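Long-range contact in tail fiber protein (PDB 5W5P), which is a phage tailspike that probably recognises, and may cleave, the capsular polysaccharide of its Acinetobacter host: residues Y115-V129 and D142-P154. Residues are numbered along the deposited sequence; the frame is centred on the assembly and turned at random.
Sequences YTGTEDCSAQVQKAV and DRSFKMMTPVGLP
Asp-120 reaches across to the turn at Met-148 and Thr-149. Its OD1 takes the Met-148 N-H at 2.7 Å while the backbone N-H of Ser-122 arrives from the opposite face of the carboxylate, closing an Asx turn. OD2 accepts from Thr-149 OG1 at 2.8 Å on its syn side, so both oxygens are gripped, which fixes the rotation of the carboxylate. Ser-122 OG lies 2.7 Å from Thr-149 O and 3.0 Å from Asp-120 OD1; which takes its proton is open. Cys-121, the N-cap residue, gives its N-H to Lys-146 O (2.9 Å), and its small SG lies obliquely beside the Phe-145 ring. Lys-146 lies along 115-129: its long flexible chain packs its methylenes past Gly-117 O, and the bend at chi3 (83°) still brings NZ to Thr-118 O.

Gln-126 acts as a peptide mimic. Its amide receives Gly-152 N at OE1 (2.9 Å), in plane and on a lone pair, and returns NE2 to Gly-152 O (2.9 Å, N-H...O angle 175°). Inward of this pair the branched Val-125 and Val-129 meet Val-151, Val-129 CG2 sliding past Val-151 CG1 at 3.8 Å; Val-125 also crosses selenomethionine Met-147.

Helix 122-132 lies against the first strands of what is evidently a parallel beta-helix, consistent with an N-terminal cap. Val-125 and Val-129 also pack on strand 135-140, while strands 144-147 and 151-153 pair in parallel with 172-175 and 182-184 respectively.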
loop_
_atom_site.group_PDB
_atom_site.type_symbol
_atom_site.label_atom_id
_atom_site.label_comp_id
_atom_site.label_asym_id
_atom_site.label_seq_id
_atom_site.Cartn_x
_atom_site.Cartn_y
_atom_site.Cartn_z
ATOM N N TYR A 115 -15.236 30.952 -22.559
ATOM C CA TYR A 115 -15.779 29.638 -22.235
ATOM C C TYR A 115 -16.082 28.795 -23.473
ATOM O O TYR A 115 -16.680 27.721 -23.342
ATOM C CB TYR A 115 -17.044 29.784 -21.380
ATOM C CG TYR A 115 -18.046 30.788 -21.915
ATOM C CD1 TYR A 115 -18.999 30.415 -22.855
ATOM C CD2 TYR A 115 -18.037 32.109 -21.481
ATOM C CE1 TYR A 115 -19.914 31.326 -23.351
ATOM C CE2 TYR A 115 -18.950 33.029 -21.970
ATOM C CZ TYR A 115 -19.888 32.634 -22.904
ATOM O OH TYR A 115 -20.798 33.550 -23.398
ATOM N N THR A 116 -15.685 29.248 -24.664
ATOM C CA THR A 116 -15.833 28.461 -25.880
ATOM C C THR A 116 -14.523 27.867 -26.380
ATOM O O THR A 116 -14.551 27.068 -27.322
ATOM C CB THR A 116 -16.459 29.305 -27.003
ATOM O OG1 THR A 116 -15.509 30.269 -27.476
ATOM C CG2 THR A 116 -17.707 30.013 -26.509
ATOM N N GLY A 117 -13.388 28.239 -25.792
ATOM C CA GLY A 117 -12.123 27.612 -26.131
ATOM C C GLY A 117 -11.459 28.131 -27.382
ATOM O O GLY A 117 -10.534 27.487 -27.892
ATOM N N THR A 118 -11.898 29.283 -27.887
ATOM C CA THR A 118 -11.401 29.858 -29.131
ATOM C C THR A 118 -10.154 30.706 -28.924
ATOM O O THR A 118 -9.244 30.677 -29.758
ATOM C CB THR A 118 -12.495 30.710 -29.779
ATOM O OG1 THR A 118 -13.752 30.026 -29.682
ATOM C CG2 THR A 118 -12.174 30.984 -31.238
ATOM N N GLU A 119 -10.102 31.466 -27.834
ATOM C CA GLU A 119 -8.999 32.369 -27.545
ATOM C C GLU A 119 -8.337 31.999 -26.225
ATOM O O GLU A 119 -8.971 31.443 -25.321
ATOM C CB GLU A 119 -9.472 33.828 -27.482
ATOM C CG GLU A 119 -10.458 34.219 -28.571
ATOM C CD GLU A 119 -9.776 34.576 -29.879
ATOM O OE1 GLU A 119 -8.527 34.499 -29.938
ATOM O OE2 GLU A 119 -10.487 34.934 -30.844
ATOM N N ASP A 120 -7.052 32.327 -26.127
ATOM C CA ASP A 120 -6.291 32.091 -24.909
ATOM C C ASP A 120 -6.878 32.893 -23.754
ATOM O O ASP A 120 -6.994 34.117 -23.833
ATOM C CB ASP A 120 -4.828 32.469 -25.143
ATOM C CG ASP A 120 -3.951 32.210 -23.931
ATOM O OD1 ASP A 120 -4.292 31.321 -23.117
ATOM O OD2 ASP A 120 -2.917 32.902 -23.799
ATOM N N CYS A 121 -7.249 32.199 -22.677
ATOM C CA CYS A 121 -7.845 32.819 -21.502
ATOM C C CYS A 121 -6.882 32.872 -20.320
ATOM O O CYS A 121 -7.304 33.159 -19.195
ATOM C CB CYS A 121 -9.124 32.080 -21.110
ATOM S SG CYS A 121 -8.867 30.450 -20.368
ATOM N N SER A 122 -5.596 32.602 -20.558
ATOM C CA SER A 122 -4.628 32.520 -19.466
ATOM C C SER A 122 -4.547 33.823 -18.679
ATOM O O SER A 122 -4.368 33.803 -17.454
ATOM C CB SER A 122 -3.252 32.144 -20.016
ATOM O OG SER A 122 -3.202 30.771 -20.359
ATOM N N ALA A 123 -4.663 34.965 -19.363
ATOM C CA ALA A 123 -4.599 36.250 -18.671
ATOM C C ALA A 123 -5.775 36.422 -17.716
ATOM O O ALA A 123 -5.625 36.998 -16.632
ATOM C CB ALA A 123 -4.557 37.396 -19.683
ATOM N N GLN A 124 -6.950 35.922 -18.102
ATOM C CA GLN A 124 -8.117 35.989 -17.232
ATOM C C GLN A 124 -8.016 34.979 -16.096
ATOM O O GLN A 124 -8.420 35.273 -14.965
ATOM C CB GLN A 124 -9.395 35.761 -18.047
ATOM C CG GLN A 124 -9.723 36.883 -19.024
ATOM C CD GLN A 124 -8.988 36.746 -20.353
ATOM O OE1 GLN A 124 -9.016 35.690 -20.984
ATOM N NE2 GLN A 124 -8.336 37.819 -20.786
ATOM N N VAL A 125 -7.484 33.784 -16.379
ATOM C CA VAL A 125 -7.204 32.823 -15.314
ATOM C C VAL A 125 -6.208 33.411 -14.326
ATOM O O VAL A 125 -6.343 33.243 -13.108
ATOM C CB VAL A 125 -6.698 31.492 -15.909
ATOM C CG1 VAL A 125 -6.205 30.556 -14.807
ATOM C CG2 VAL A 125 -7.787 30.819 -16.731
ATOM N N GLN A 126 -5.200 34.125 -14.831
ATOM C CA GLN A 126 -4.230 34.764 -13.947
ATOM C C GLN A 126 -4.902 35.781 -13.033
ATOM O O GLN A 126 -4.549 35.894 -11.853
ATOM C CB GLN A 126 -3.127 35.431 -14.769
ATOM C CG GLN A 126 -2.002 36.024 -13.932
ATOM C CD GLN A 126 -1.150 34.959 -13.267
ATOM O OE1 GLN A 126 -0.319 34.317 -13.917
ATOM N NE2 GLN A 126 -1.355 34.758 -11.967
ATOM N N LYS A 127 -5.879 36.527 -13.557
ATOM C CA LYS A 127 -6.586 37.505 -12.736
ATOM C C LYS A 127 -7.362 36.825 -11.615
ATOM O O LYS A 127 -7.398 37.320 -10.483
ATOM C CB LYS A 127 -7.525 38.342 -13.608
ATOM C CG LYS A 127 -6.829 39.415 -14.434
ATOM C CD LYS A 127 -7.835 40.210 -15.255
ATOM C CE LYS A 127 -7.242 41.511 -15.777
ATOM N NZ LYS A 127 -8.307 42.425 -16.297
ATOM N N ALA A 128 -7.992 35.686 -11.908
ATOM C CA ALA A 128 -8.691 34.946 -10.862
ATOM C C ALA A 128 -7.724 34.391 -9.817
ATOM O O ALA A 128 -8.076 34.313 -8.635
ATOM C CB ALA A 128 -9.522 33.822 -11.484
ATOM N N VAL A 129 -6.511 34.006 -10.229
ATOM C CA VAL A 129 -5.505 33.538 -9.273
ATOM C C VAL A 129 -5.133 34.654 -8.306
ATOM O O VAL A 129 -5.039 34.441 -7.090
ATOM C CB VAL A 129 -4.259 33.004 -10.014
ATOM C CG1 VAL A 129 -3.100 32.796 -9.048
ATOM C CG2 VAL A 129 -4.566 31.718 -10.756
ATOM N N ASP A 142 -20.444 22.628 -19.403
ATOM C CA ASP A 142 -20.816 23.452 -20.541
ATOM C C ASP A 142 -19.707 24.406 -20.965
ATOM O O ASP A 142 -19.805 25.002 -22.042
ATOM C CB ASP A 142 -22.088 24.240 -20.222
ATOM C CG ASP A 142 -23.336 23.565 -20.762
ATOM O OD1 ASP A 142 -23.491 23.514 -22.001
ATOM O OD2 ASP A 142 -24.150 23.074 -19.948
ATOM N N ARG A 143 -18.660 24.557 -20.161
ATOM C CA ARG A 143 -17.553 25.442 -20.483
ATOM C C ARG A 143 -16.355 24.639 -20.975
ATOM O O ARG A 143 -16.089 23.534 -20.492
ATOM C CB ARG A 143 -17.151 26.277 -19.267
ATOM C CG ARG A 143 -18.303 26.998 -18.604
ATOM C CD ARG A 143 -17.949 27.339 -17.174
ATOM N NE ARG A 143 -18.621 28.545 -16.708
ATOM C CZ ARG A 143 -18.169 29.319 -15.728
ATOM N NH1 ARG A 143 -17.030 29.019 -15.113
ATOM N NH2 ARG A 143 -18.856 30.396 -15.368
ATOM N N SER A 144 -15.641 25.209 -21.948
ATOM C CA SER A 144 -14.386 24.658 -22.458
ATOM C C SER A 144 -13.429 25.827 -22.638
ATOM O O SER A 144 -13.676 26.701 -23.474
ATOM C CB SER A 144 -14.589 23.916 -23.781
ATOM O OG SER A 144 -15.194 22.649 -23.586
ATOM N N PHE A 145 -12.356 25.855 -21.860
ATOM C CA PHE A 145 -11.390 26.942 -21.908
ATOM C C PHE A 145 -10.145 26.521 -22.682
ATOM O O PHE A 145 -9.878 25.334 -22.885
ATOM C CB PHE A 145 -11.007 27.389 -20.494
ATOM C CG PHE A 145 -12.178 27.823 -19.655
ATOM C CD1 PHE A 145 -12.578 29.152 -19.631
ATOM C CD2 PHE A 145 -12.882 26.902 -18.892
ATOM C CE1 PHE A 145 -13.659 29.555 -18.861
ATOM C CE2 PHE A 145 -13.957 27.296 -18.117
ATOM C CZ PHE A 145 -14.352 28.626 -18.104
ATOM N N LYS A 146 -9.384 27.517 -23.128
ATOM C CA LYS A 146 -8.113 27.279 -23.802
ATOM C C LYS A 146 -7.041 28.120 -23.131
ATOM O O LYS A 146 -7.155 29.349 -23.083
ATOM C CB LYS A 146 -8.191 27.609 -25.293
ATOM C CG LYS A 146 -6.839 27.599 -25.981
ATOM C CD LYS A 146 -6.974 27.305 -27.460
ATOM C CE LYS A 146 -7.327 28.562 -28.231
ATOM N NZ LYS A 146 -7.578 28.278 -29.676
HETATM N N MSE A 147 -6.006 27.462 -22.615
HETATM C CA MSE A 147 -4.874 28.161 -22.019
HETATM C C MSE A 147 -3.588 27.885 -22.799
HETATM O O MSE A 147 -3.222 26.728 -23.025
HETATM C CB MSE A 147 -4.704 27.753 -20.556
HETATM C CG MSE A 147 -5.915 28.043 -19.693
HETATM SE SE MSE A 147 -5.721 27.406 -17.858
HETATM C CE MSE A 147 -4.056 28.306 -17.391
HETATM N N MSE A 148 -2.905 28.951 -23.208
HETATM C CA MSE A 148 -1.692 28.817 -24.013
HETATM C C MSE A 148 -0.502 29.567 -23.428
HETATM O O MSE A 148 0.577 29.597 -24.021
HETATM C CB MSE A 148 -1.945 29.310 -25.432
HETATM C CG MSE A 148 -3.274 28.878 -26.006
HETATM SE SE MSE A 148 -3.576 29.699 -27.736
HETATM C CE MSE A 148 -2.132 28.828 -28.731
ATOM N N THR A 149 -0.710 30.183 -22.267
ATOM C CA THR A 149 0.312 30.973 -21.602
ATOM C C THR A 149 0.404 30.487 -20.162
ATOM O O THR A 149 -0.637 30.317 -19.504
ATOM C CB THR A 149 -0.022 32.470 -21.643
ATOM O OG1 THR A 149 -0.286 32.863 -22.996
ATOM C CG2 THR A 149 1.130 33.301 -21.082
ATOM N N PRO A 150 1.604 30.226 -19.645
ATOM C CA PRO A 150 1.712 29.753 -18.259
ATOM C C PRO A 150 1.094 30.752 -17.292
ATOM O O PRO A 150 1.281 31.966 -17.417
ATOM C CB PRO A 150 3.223 29.610 -18.052
ATOM C CG PRO A 150 3.769 29.397 -19.427
ATOM C CD PRO A 150 2.908 30.232 -20.330
ATOM N N VAL A 151 0.315 30.227 -16.351
ATOM C CA VAL A 151 -0.268 31.011 -15.271
ATOM C C VAL A 151 0.524 30.715 -14.009
ATOM O O VAL A 151 0.763 29.547 -13.676
ATOM C CB VAL A 151 -1.760 30.684 -15.084
ATOM C CG1 VAL A 151 -2.258 31.188 -13.733
ATOM C CG2 VAL A 151 -2.574 31.289 -16.214
ATOM N N GLY A 152 0.958 31.765 -13.319
ATOM C CA GLY A 152 1.801 31.618 -12.151
ATOM C C GLY A 152 0.993 31.729 -10.871
ATOM O O GLY A 152 0.206 32.665 -10.699
ATOM N N LEU A 153 1.206 30.742 -9.959
ATOM C CA LEU A 153 0.629 30.676 -8.626
ATOM C C LEU A 153 1.475 31.477 -7.638
ATOM O O LEU A 153 2.702 31.541 -7.771
ATOM C CB LEU A 153 0.529 29.225 -8.163
ATOM C CG LEU A 153 -0.540 28.377 -8.851
ATOM C CD1 LEU A 153 -0.464 26.951 -8.373
ATOM C CD2 LEU A 153 -1.921 28.948 -8.597
ATOM N N PRO A 154 0.837 32.100 -6.644
ATOM C CA PRO A 154 1.579 32.930 -5.686
ATOM C C PRO A 154 2.605 32.125 -4.897
ATOM O O PRO A 154 2.509 30.903 -4.755
ATOM C CB PRO A 154 0.482 33.478 -4.765
ATOM C CG PRO A 154 -0.654 32.515 -4.913
ATOM C CD PRO A 154 -0.603 32.060 -6.340
HETATM O O HOH W 1 -10.572 29.981 -23.674
HETATM O O HOH W 2 0.305 34.763 -16.347
#